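Local structure of oligopeptide ABC transporter, periplasmic oligopeptide-binding protein, putative (Thermotoga maritima MSB8, 5IPW) at residues P47-G61 with W262-Y276. The protein probably binds oligopeptides in the periplasm as the solute-binding component of an ABC transporter that takes up peptides. Sequence-based numbering, arbitrary orientation.
Sequences PLVVQPVEKVGQFGG and WAVDIEGNQLPYIDY
The ring of Tyr273 lies flat between Gly57 and Leu271: Gly57 CA sits over one face, 3.6 Å from the ring centroid in a CH-pi contact, and Leu271 CD2 covers the centre of the opposite face. Gly57 N also donates to Tyr273 OH, although the hydroxyl is less surely placed because it crowds Asp265 in the model. Cut back to an alanine, Tyr273 would lose its ring, which would probably open a gap between Gly57 CA and Leu271 CD2. Asn269 ND2 gives Asp265 OD2 a nearly straight bond of 2.8 Å, while Val56 CG1 rests 3.4 Å from the same OD2. With CG held beside its own backbone N (chi1 -78°), the Phe59 ring reaches toward 262-276 and turns its edge to the carbonyl oxygens of Gln270, Pro272 and Tyr273, which lie near the ring plane. Beyond the loops, strands 48-51 and 263-265 pair in parallel within a small mixed sheet, which strand 2-4 completes on the far side of 48-51, in a protein of the family 5 solute-binding class. Leu48 O accepts from Val264 N at 2.8 Å, and Val264 O from Val50 N. Leu48 and Trp262 run side by side, CD2 meeting the indole edge at CZ3 (3.8 Å). Val50 CB packs on Leu271 CD1, and Met627 adjoins both residues. Farther along, Gly60 N donates to Tyr273 O and Gly61 O accepts from Tyr276 N, where strand 276-281 begins.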
ATOM      1  N   PRO A  47      13.188 -24.800   2.335  1.00 38.95           N
ATOM      2  CA  PRO A  47      12.463 -23.705   2.983  1.00 38.93           C
ATOM      3  C   PRO A  47      12.952 -22.334   2.537  1.00 38.37           C
ATOM      4  O   PRO A  47      14.083 -22.200   2.088  1.00 38.47           O
ATOM      5  CB  PRO A  47      12.786 -23.906   4.472  1.00 39.18           C
ATOM      6  CG  PRO A  47      14.074 -24.651   4.484  1.00 39.10           C
ATOM      7  CD  PRO A  47      13.987 -25.574   3.305  1.00 39.23           C
ATOM      8  N   LEU A  48      12.100 -21.326   2.655  1.00 37.07           N
ATOM      9  CA  LEU A  48      12.531 -19.949   2.464  1.00 37.14           C
ATOM     10  C   LEU A  48      13.531 -19.615   3.555  1.00 37.32           C
ATOM     11  O   LEU A  48      13.426 -20.112   4.670  1.00 38.05           O
ATOM     12  CB  LEU A  48      11.330 -18.999   2.495  1.00 37.59           C
ATOM     13  CG  LEU A  48      11.623 -17.497   2.444  1.00 38.47           C
ATOM     14  CD1 LEU A  48      12.308 -17.093   1.153  1.00 39.20           C
ATOM     15  CD2 LEU A  48      10.336 -16.709   2.610  1.00 38.88           C
ATOM     16  N   VAL A  49      14.533 -18.814   3.218  1.00 38.29           N
ATOM     17  CA  VAL A  49      15.576 -18.446   4.166  1.00 38.90           C
ATOM     18  C   VAL A  49      15.474 -16.959   4.407  1.00 39.27           C
ATOM     19  O   VAL A  49      15.467 -16.170   3.466  1.00 39.38           O
ATOM     20  CB  VAL A  49      16.980 -18.800   3.641  1.00 40.33           C
ATOM     21  CG1 VAL A  49      18.045 -18.435   4.665  1.00 39.83           C
ATOM     22  CG2 VAL A  49      17.050 -20.285   3.310  1.00 40.54           C
ATOM     23  N   VAL A  50      15.383 -16.582   5.678  1.00 40.46           N
ATOM     24  CA  VAL A  50      15.088 -15.211   6.044  1.00 39.53           C
ATOM     25  C   VAL A  50      16.240 -14.621   6.822  1.00 39.43           C
ATOM     26  O   VAL A  50      16.695 -15.206   7.790  1.00 39.18           O
ATOM     27  CB  VAL A  50      13.801 -15.164   6.865  1.00 39.77           C
ATOM     28  CG1 VAL A  50      13.511 -13.751   7.372  1.00 40.53           C
ATOM     29  CG2 VAL A  50      12.665 -15.667   6.003  1.00 38.55           C
ATOM     30  N   GLN A  51      16.727 -13.470   6.377  1.00 42.24           N
ATOM     31  CA  GLN A  51      17.766 -12.779   7.114  1.00 45.85           C
ATOM     32  C   GLN A  51      17.126 -11.774   8.065  1.00 44.32           C
ATOM     33  O   GLN A  51      16.344 -10.922   7.642  1.00 43.96           O
ATOM     34  CB  GLN A  51      18.740 -12.074   6.188  1.00 49.96           C
ATOM     35  CG  GLN A  51      19.928 -11.493   6.929  1.00 55.05           C
ATOM     36  CD  GLN A  51      20.812 -10.697   6.008  1.00 65.03           C
ATOM     37  OE1 GLN A  51      21.290 -11.220   4.992  1.00 76.93           O
ATOM     38  NE2 GLN A  51      21.028  -9.420   6.335  1.00 65.39           N
ATOM     39  N   PRO A  52      17.450 -11.880   9.355  1.00 40.81           N
ATOM     40  CA  PRO A  52      16.878 -10.982  10.329  1.00 42.35           C
ATOM     41  C   PRO A  52      17.095  -9.513  10.026  1.00 42.76           C
ATOM     42  O   PRO A  52      18.116  -9.137   9.466  1.00 43.81           O
ATOM     43  CB  PRO A  52      17.617 -11.340  11.610  1.00 43.39           C
ATOM     44  CG  PRO A  52      17.963 -12.769  11.453  1.00 44.48           C
ATOM     45  CD  PRO A  52      18.161 -13.002   9.986  1.00 42.04           C
ATOM     46  N   VAL A  53      16.129  -8.695  10.427  1.00 42.74           N
ATOM     47  CA  VAL A  53      16.267  -7.255  10.355  1.00 42.40           C
ATOM     48  C   VAL A  53      17.430  -6.786  11.212  1.00 41.65           C
ATOM     49  O   VAL A  53      18.116  -5.843  10.851  1.00 41.92           O
ATOM     50  CB  VAL A  53      14.973  -6.544  10.807  1.00 41.38           C
ATOM     51  CG1 VAL A  53      15.222  -5.072  11.091  1.00 40.90           C
ATOM     52  CG2 VAL A  53      13.896  -6.706   9.749  1.00 40.83           C
ATOM     53  N   GLU A  54      17.648  -7.445  12.342  1.00 41.97           N
ATOM     54  CA  GLU A  54      18.560  -6.936  13.351  1.00 42.69           C
ATOM     55  C   GLU A  54      19.549  -7.994  13.787  1.00 40.95           C
ATOM     56  O   GLU A  54      20.754  -7.758  13.811  1.00 40.08           O
ATOM     57  CB  GLU A  54      17.742  -6.462  14.549  1.00 46.72           C
ATOM     58  CG  GLU A  54      18.479  -5.585  15.537  1.00 50.17           C
ATOM     59  CD  GLU A  54      17.629  -5.274  16.753  1.00 54.21           C
ATOM     60  OE1 GLU A  54      18.200  -5.174  17.865  1.00 57.93           O
ATOM     61  OE2 GLU A  54      16.391  -5.147  16.598  1.00 50.30           O
ATOM     62  N   LYS A  55      19.037  -9.155  14.166  1.00 38.02           N
ATOM     63  CA  LYS A  55      19.889 -10.238  14.582  1.00 38.06           C
ATOM     64  C   LYS A  55      19.118 -11.534  14.628  1.00 37.09           C
ATOM     65  O   LYS A  55      17.892 -11.544  14.550  1.00 37.17           O
ATOM     66  CB  LYS A  55      20.493  -9.946  15.952  1.00 39.65           C
ATOM     67  CG  LYS A  55      19.469  -9.760  17.056  1.00 41.79           C
ATOM     68  CD  LYS A  55      20.111  -9.233  18.335  1.00 41.53           C
ATOM     69  CE  LYS A  55      20.833 -10.336  19.080  1.00 41.23           C
ATOM     70  NZ  LYS A  55      21.441  -9.839  20.339  1.00 41.25           N
ATOM     71  N   VAL A  56      19.851 -12.629  14.766  1.00 35.43           N
ATOM     72  CA  VAL A  56      19.240 -13.938  14.862  1.00 35.64           C
ATOM     73  C   VAL A  56      18.447 -13.986  16.161  1.00 35.20           C
ATOM     74  O   VAL A  56      18.953 -13.617  17.212  1.00 37.85           O
ATOM     75  CB  VAL A  56      20.300 -15.057  14.803  1.00 35.63           C
ATOM     76  CG1 VAL A  56      19.677 -16.433  15.036  1.00 34.73           C
ATOM     77  CG2 VAL A  56      21.000 -15.036  13.449  1.00 36.21           C
ATOM     78  N   GLY A  57      17.205 -14.440  16.075  1.00 35.03           N
ATOM     79  CA  GLY A  57      16.272 -14.369  17.199  1.00 37.07           C
ATOM     80  C   GLY A  57      16.246 -15.587  18.099  1.00 38.01           C
ATOM     81  O   GLY A  57      16.931 -16.569  17.851  1.00 39.38           O
ATOM     82  N   GLN A  58      15.440 -15.502  19.154  1.00 40.44           N
ATOM     83  CA  GLN A  58      15.256 -16.578  20.128  1.00 40.22           C
ATOM     84  C   GLN A  58      13.801 -16.978  20.138  1.00 39.59           C
ATOM     85  O   GLN A  58      12.917 -16.145  19.924  1.00 40.40           O
ATOM     86  CB  GLN A  58      15.645 -16.120  21.527  1.00 41.91           C
ATOM     87  CG  GLN A  58      17.117 -15.805  21.681  1.00 43.23           C
ATOM     88  CD  GLN A  58      17.436 -15.166  23.018  1.00 44.24           C
ATOM     89  OE1 GLN A  58      17.042 -14.034  23.284  1.00 42.85           O
ATOM     90  NE2 GLN A  58      18.158 -15.891  23.868  1.00 47.10           N
ATOM     91  N   PHE A  59      13.561 -18.260  20.384  1.00 38.65           N
ATOM     92  CA  PHE A  59      12.215 -18.806  20.362  1.00 38.46           C
ATOM     93  C   PHE A  59      11.490 -18.511  21.669  1.00 38.84           C
ATOM     94  O   PHE A  59      12.080 -18.586  22.752  1.00 37.81           O
ATOM     95  CB  PHE A  59      12.254 -20.323  20.184  1.00 38.86           C
ATOM     96  CG  PHE A  59      12.516 -20.769  18.786  1.00 38.80           C
ATOM     97  CD1 PHE A  59      11.637 -20.433  17.770  1.00 39.27           C
ATOM     98  CD2 PHE A  59      13.619 -21.566  18.488  1.00 38.29           C
ATOM     99  CE1 PHE A  59      11.865 -20.853  16.473  1.00 39.37           C
ATOM    100  CE2 PHE A  59      13.854 -21.991  17.194  1.00 37.70           C
ATOM    101  CZ  PHE A  59      12.971 -21.640  16.185  1.00 38.85           C
ATOM    102  N   GLY A  60      10.207 -18.194  21.551  1.00 38.85           N
ATOM    103  CA  GLY A  60       9.306 -18.178  22.683  1.00 38.65           C
ATOM    104  C   GLY A  60       8.459 -16.937  22.748  1.00 38.62           C
ATOM    105  O   GLY A  60       8.526 -16.082  21.866  1.00 38.47           O
ATOM    106  N   GLY A  61       7.640 -16.867  23.798  1.00 38.01           N
ATOM    107  CA  GLY A  61       6.953 -15.642  24.177  1.00 36.50           C
ATOM    108  C   GLY A  61       5.556 -15.487  23.625  1.00 36.94           C
ATOM    109  O   GLY A  61       5.143 -16.201  22.703  1.00 35.76           O
ATOM    110  N   TRP A 262       7.081 -22.791   6.811  1.00 34.30           N
ATOM    111  CA  TRP A 262       7.970 -23.275   5.745  1.00 35.39           C
ATOM    112  C   TRP A 262       9.158 -22.363   5.508  1.00 35.27           C
ATOM    113  O   TRP A 262       9.833 -22.496   4.492  1.00 36.93           O
ATOM    114  CB  TRP A 262       7.176 -23.408   4.435  1.00 35.57           C
ATOM    115  CG  TRP A 262       6.165 -22.338   4.310  1.00 36.41           C
ATOM    116  CD1 TRP A 262       4.866 -22.392   4.724  1.00 37.45           C
ATOM    117  CD2 TRP A 262       6.372 -21.022   3.806  1.00 36.83           C
ATOM    118  NE1 TRP A 262       4.249 -21.193   4.494  1.00 38.00           N
ATOM    119  CE2 TRP A 262       5.150 -20.332   3.928  1.00 37.85           C
ATOM    120  CE3 TRP A 262       7.468 -20.358   3.261  1.00 37.36           C
ATOM    121  CZ2 TRP A 262       4.992 -19.010   3.523  1.00 38.68           C
ATOM    122  CZ3 TRP A 262       7.310 -19.038   2.854  1.00 39.21           C
ATOM    123  CH2 TRP A 262       6.084 -18.378   2.992  1.00 38.67           C
ATOM    124  N   ALA A 263       9.413 -21.436   6.427  1.00 33.62           N
ATOM    125  CA  ALA A 263      10.573 -20.567   6.313  1.00 32.47           C
ATOM    126  C   ALA A 263      11.432 -20.724   7.540  1.00 32.49           C
ATOM    127  O   ALA A 263      10.934 -21.027   8.613  1.00 33.32           O
ATOM    128  CB  ALA A 263      10.151 -19.122   6.161  1.00 31.13           C
ATOM    129  N   VAL A 264      12.730 -20.512   7.365  1.00 34.14           N
ATOM    130  CA  VAL A 264      13.685 -20.542   8.457  1.00 34.78           C
ATOM    131  C   VAL A 264      14.598 -19.321   8.443  1.00 35.29           C
ATOM    132  O   VAL A 264      14.610 -18.531   7.503  1.00 35.14           O
ATOM    133  CB  VAL A 264      14.563 -21.810   8.415  1.00 36.17           C
ATOM    134  CG1 VAL A 264      13.704 -23.069   8.428  1.00 36.11           C
ATOM    135  CG2 VAL A 264      15.466 -21.817   7.183  1.00 37.60           C
ATOM    136  N   ASP A 265      15.316 -19.187   9.545  1.00 38.09           N
ATOM    137  CA  ASP A 265      16.459 -18.299   9.737  1.00 39.44           C
ATOM    138  C   ASP A 265      17.647 -18.625   8.884  1.00 39.53           C
ATOM    139  O   ASP A 265      17.774 -19.731   8.379  1.00 38.95           O
ATOM    140  CB  ASP A 265      17.002 -18.543  11.149  1.00 42.04           C
ATOM    141  CG  ASP A 265      16.620 -17.508  12.081  1.00 44.62           C
ATOM    142  OD1 ASP A 265      15.866 -16.612  11.666  1.00 56.24           O
ATOM    143  OD2 ASP A 265      17.073 -17.587  13.232  1.00 46.21           O
ATOM    144  N   ILE A 266      18.588 -17.690   8.846  1.00 38.31           N
ATOM    145  CA  ILE A 266      19.931 -18.000   8.382  1.00 37.77           C
ATOM    146  C   ILE A 266      20.620 -19.071   9.241  1.00 38.25           C
ATOM    147  O   ILE A 266      21.487 -19.770   8.747  1.00 40.95           O
ATOM    148  CB  ILE A 266      20.823 -16.739   8.238  1.00 37.69           C
ATOM    149  CG1 ILE A 266      20.967 -15.977   9.555  1.00 39.43           C
ATOM    150  CG2 ILE A 266      20.255 -15.814   7.172  1.00 38.36           C
ATOM    151  CD1 ILE A 266      21.869 -14.759   9.465  1.00 39.40           C
ATOM    152  N   GLU A 267      20.257 -19.205  10.512  1.00 39.19           N
ATOM    153  CA  GLU A 267      20.769 -20.310  11.346  1.00 39.43           C
ATOM    154  C   GLU A 267      19.900 -21.574  11.321  1.00 36.46           C
ATOM    155  O   GLU A 267      20.128 -22.494  12.100  1.00 36.36           O
ATOM    156  CB  GLU A 267      20.935 -19.852  12.802  1.00 43.42           C
ATOM    157  CG  GLU A 267      22.055 -18.841  13.030  1.00 48.13           C
ATOM    158  CD  GLU A 267      23.443 -19.464  12.946  1.00 52.39           C
ATOM    159  OE1 GLU A 267      23.784 -20.280  13.822  1.00 52.51           O
ATOM    160  OE2 GLU A 267      24.195 -19.136  11.998  1.00 58.74           O
ATOM    161  N   GLY A 268      18.900 -21.626  10.453  1.00 35.36           N
ATOM    162  CA  GLY A 268      18.021 -22.803  10.375  1.00 34.95           C
ATOM    163  C   GLY A 268      16.918 -22.929  11.428  1.00 34.83           C
ATOM    164  O   GLY A 268      16.285 -23.981  11.528  1.00 36.34           O
ATOM    165  N   ASN A 269      16.683 -21.882  12.218  1.00 32.82           N
ATOM    166  CA  ASN A 269      15.504 -21.832  13.093  1.00 32.04           C
ATOM    167  C   ASN A 269      14.201 -21.722  12.284  1.00 31.20           C
ATOM    168  O   ASN A 269      14.034 -20.795  11.498  1.00 28.94           O
ATOM    169  CB  ASN A 269      15.582 -20.641  14.063  1.00 31.63           C
ATOM    170  CG  ASN A 269      16.773 -20.718  14.999  1.00 30.56           C
ATOM    171  OD1 ASN A 269      16.961 -21.707  15.696  1.00 29.60           O
ATOM    172  ND2 ASN A 269      17.588 -19.666  15.015  1.00 29.71           N
ATOM    173  N   GLN A 270      13.290 -22.672  12.489  1.00 30.92           N
ATOM    174  CA  GLN A 270      11.970 -22.629  11.872  1.00 32.14           C
ATOM    175  C   GLN A 270      11.151 -21.492  12.470  1.00 33.18           C
ATOM    176  O   GLN A 270      10.881 -21.464  13.671  1.00 33.77           O
ATOM    177  CB  GLN A 270      11.215 -23.947  12.085  1.00 32.67           C
ATOM    178  CG  GLN A 270       9.799 -23.929  11.515  1.00 33.45           C
ATOM    179  CD  GLN A 270       8.947 -25.109  11.947  1.00 34.25           C
ATOM    180  OE1 GLN A 270       9.077 -25.609  13.068  1.00 33.83           O
ATOM    181  NE2 GLN A 270       8.043 -25.545  11.067  1.00 34.74           N
ATOM    182  N   LEU A 271      10.737 -20.572  11.618  1.00 32.21           N
ATOM    183  CA  LEU A 271       9.969 -19.426  12.056  1.00 32.49           C
ATOM    184  C   LEU A 271       8.504 -19.827  12.281  1.00 32.12           C
ATOM    185  O   LEU A 271       8.086 -20.913  11.877  1.00 30.86           O
ATOM    186  CB  LEU A 271      10.093 -18.303  11.013  1.00 32.07           C
ATOM    187  CG  LEU A 271      11.518 -17.788  10.822  1.00 31.42           C
ATOM    188  CD1 LEU A 271      11.600 -16.895   9.599  1.00 31.15           C
ATOM    189  CD2 LEU A 271      12.005 -17.038  12.053  1.00 31.82           C
ATOM    190  N   PRO A 272       7.727 -18.963  12.956  1.00 32.17           N
ATOM    191  CA  PRO A 272       8.137 -17.701  13.595  1.00 31.59           C
ATOM    192  C   PRO A 272       8.954 -17.924  14.849  1.00 30.65           C
ATOM    193  O   PRO A 272       9.022 -19.028  15.341  1.00 30.35           O
ATOM    194  CB  PRO A 272       6.806 -17.030  13.949  1.00 31.51           C
ATOM    195  CG  PRO A 272       5.833 -18.149  14.053  1.00 31.89           C
ATOM    196  CD  PRO A 272       6.272 -19.176  13.046  1.00 32.57           C
ATOM    197  N   TYR A 273       9.580 -16.878  15.361  1.00 31.15           N
ATOM    198  CA  TYR A 273      10.256 -16.975  16.643  1.00 32.72           C
ATOM    199  C   TYR A 273       9.231 -17.020  17.774  1.00 33.52           C
ATOM    200  O   TYR A 273       9.353 -17.793  18.719  1.00 33.60           O
ATOM    201  CB  TYR A 273      11.130 -15.759  16.854  1.00 34.51           C
ATOM    202  CG  TYR A 273      12.362 -15.674  15.976  1.00 34.31           C
ATOM    203  CD1 TYR A 273      13.337 -16.655  16.017  1.00 34.44           C
ATOM    204  CD2 TYR A 273      12.571 -14.581  15.156  1.00 33.93           C
ATOM    205  CE1 TYR A 273      14.481 -16.556  15.241  1.00 33.85           C
ATOM    206  CE2 TYR A 273      13.706 -14.471  14.389  1.00 34.13           C
ATOM    207  CZ  TYR A 273      14.649 -15.467  14.428  1.00 33.53           C
ATOM    208  OH  TYR A 273      15.780 -15.333  13.674  1.00 32.64           O
ATOM    209  N   ILE A 274       8.205 -16.191  17.634  1.00 34.23           N
ATOM    210  CA  ILE A 274       7.191 -16.001  18.659  1.00 34.85           C
ATOM    211  C   ILE A 274       6.167 -17.144  18.649  1.00 34.74           C
ATOM    212  O   ILE A 274       5.665 -17.530  17.593  1.00 35.88           O
ATOM    213  CB  ILE A 274       6.519 -14.626  18.461  1.00 34.30           C
ATOM    214  CG1 ILE A 274       7.581 -13.531  18.614  1.00 32.41           C
ATOM    215  CG2 ILE A 274       5.383 -14.429  19.457  1.00 35.47           C
ATOM    216  CD1 ILE A 274       7.136 -12.173  18.136  1.00 33.16           C
ATOM    217  N   ASP A 275       5.873 -17.682  19.832  1.00 34.15           N
ATOM    218  CA  ASP A 275       4.990 -18.840  19.970  1.00 34.11           C
ATOM    219  C   ASP A 275       3.515 -18.465  19.813  1.00 34.59           C
ATOM    220  O   ASP A 275       2.747 -19.171  19.143  1.00 34.70           O
ATOM    221  CB  ASP A 275       5.193 -19.503  21.335  1.00 36.03           C
ATOM    222  CG  ASP A 275       6.476 -20.321  21.426  1.00 38.54           C
ATOM    223  OD1 ASP A 275       7.038 -20.714  20.377  1.00 40.69           O
ATOM    224  OD2 ASP A 275       6.910 -20.608  22.567  1.00 38.35           O
ATOM    225  N   TYR A 276       3.123 -17.370  20.453  1.00 33.43           N
ATOM    226  CA  TYR A 276       1.738 -16.924  20.454  1.00 34.27           C
ATOM    227  C   TYR A 276       1.652 -15.424  20.279  1.00 35.52           C
ATOM    228  O   TYR A 276       2.524 -14.691  20.750  1.00 34.98           O
ATOM    229  CB  TYR A 276       1.071 -17.270  21.782  1.00 33.36           C
ATOM    230  CG  TYR A 276       0.984 -18.739  22.067  1.00 31.21           C
ATOM    231  CD1 TYR A 276      -0.095 -19.485  21.623  1.00 31.90           C
ATOM    232  CD2 TYR A 276       1.961 -19.371  22.796  1.00 30.90           C
ATOM    233  CE1 TYR A 276      -0.185 -20.839  21.891  1.00 32.04           C
ATOM    234  CE2 TYR A 276       1.887 -20.720  23.075  1.00 32.08           C
ATOM    235  CZ  TYR A 276       0.813 -21.451  22.614  1.00 32.93           C
ATOM    236  OH  TYR A 276       0.749 -22.802  22.881  1.00 35.41           O
TER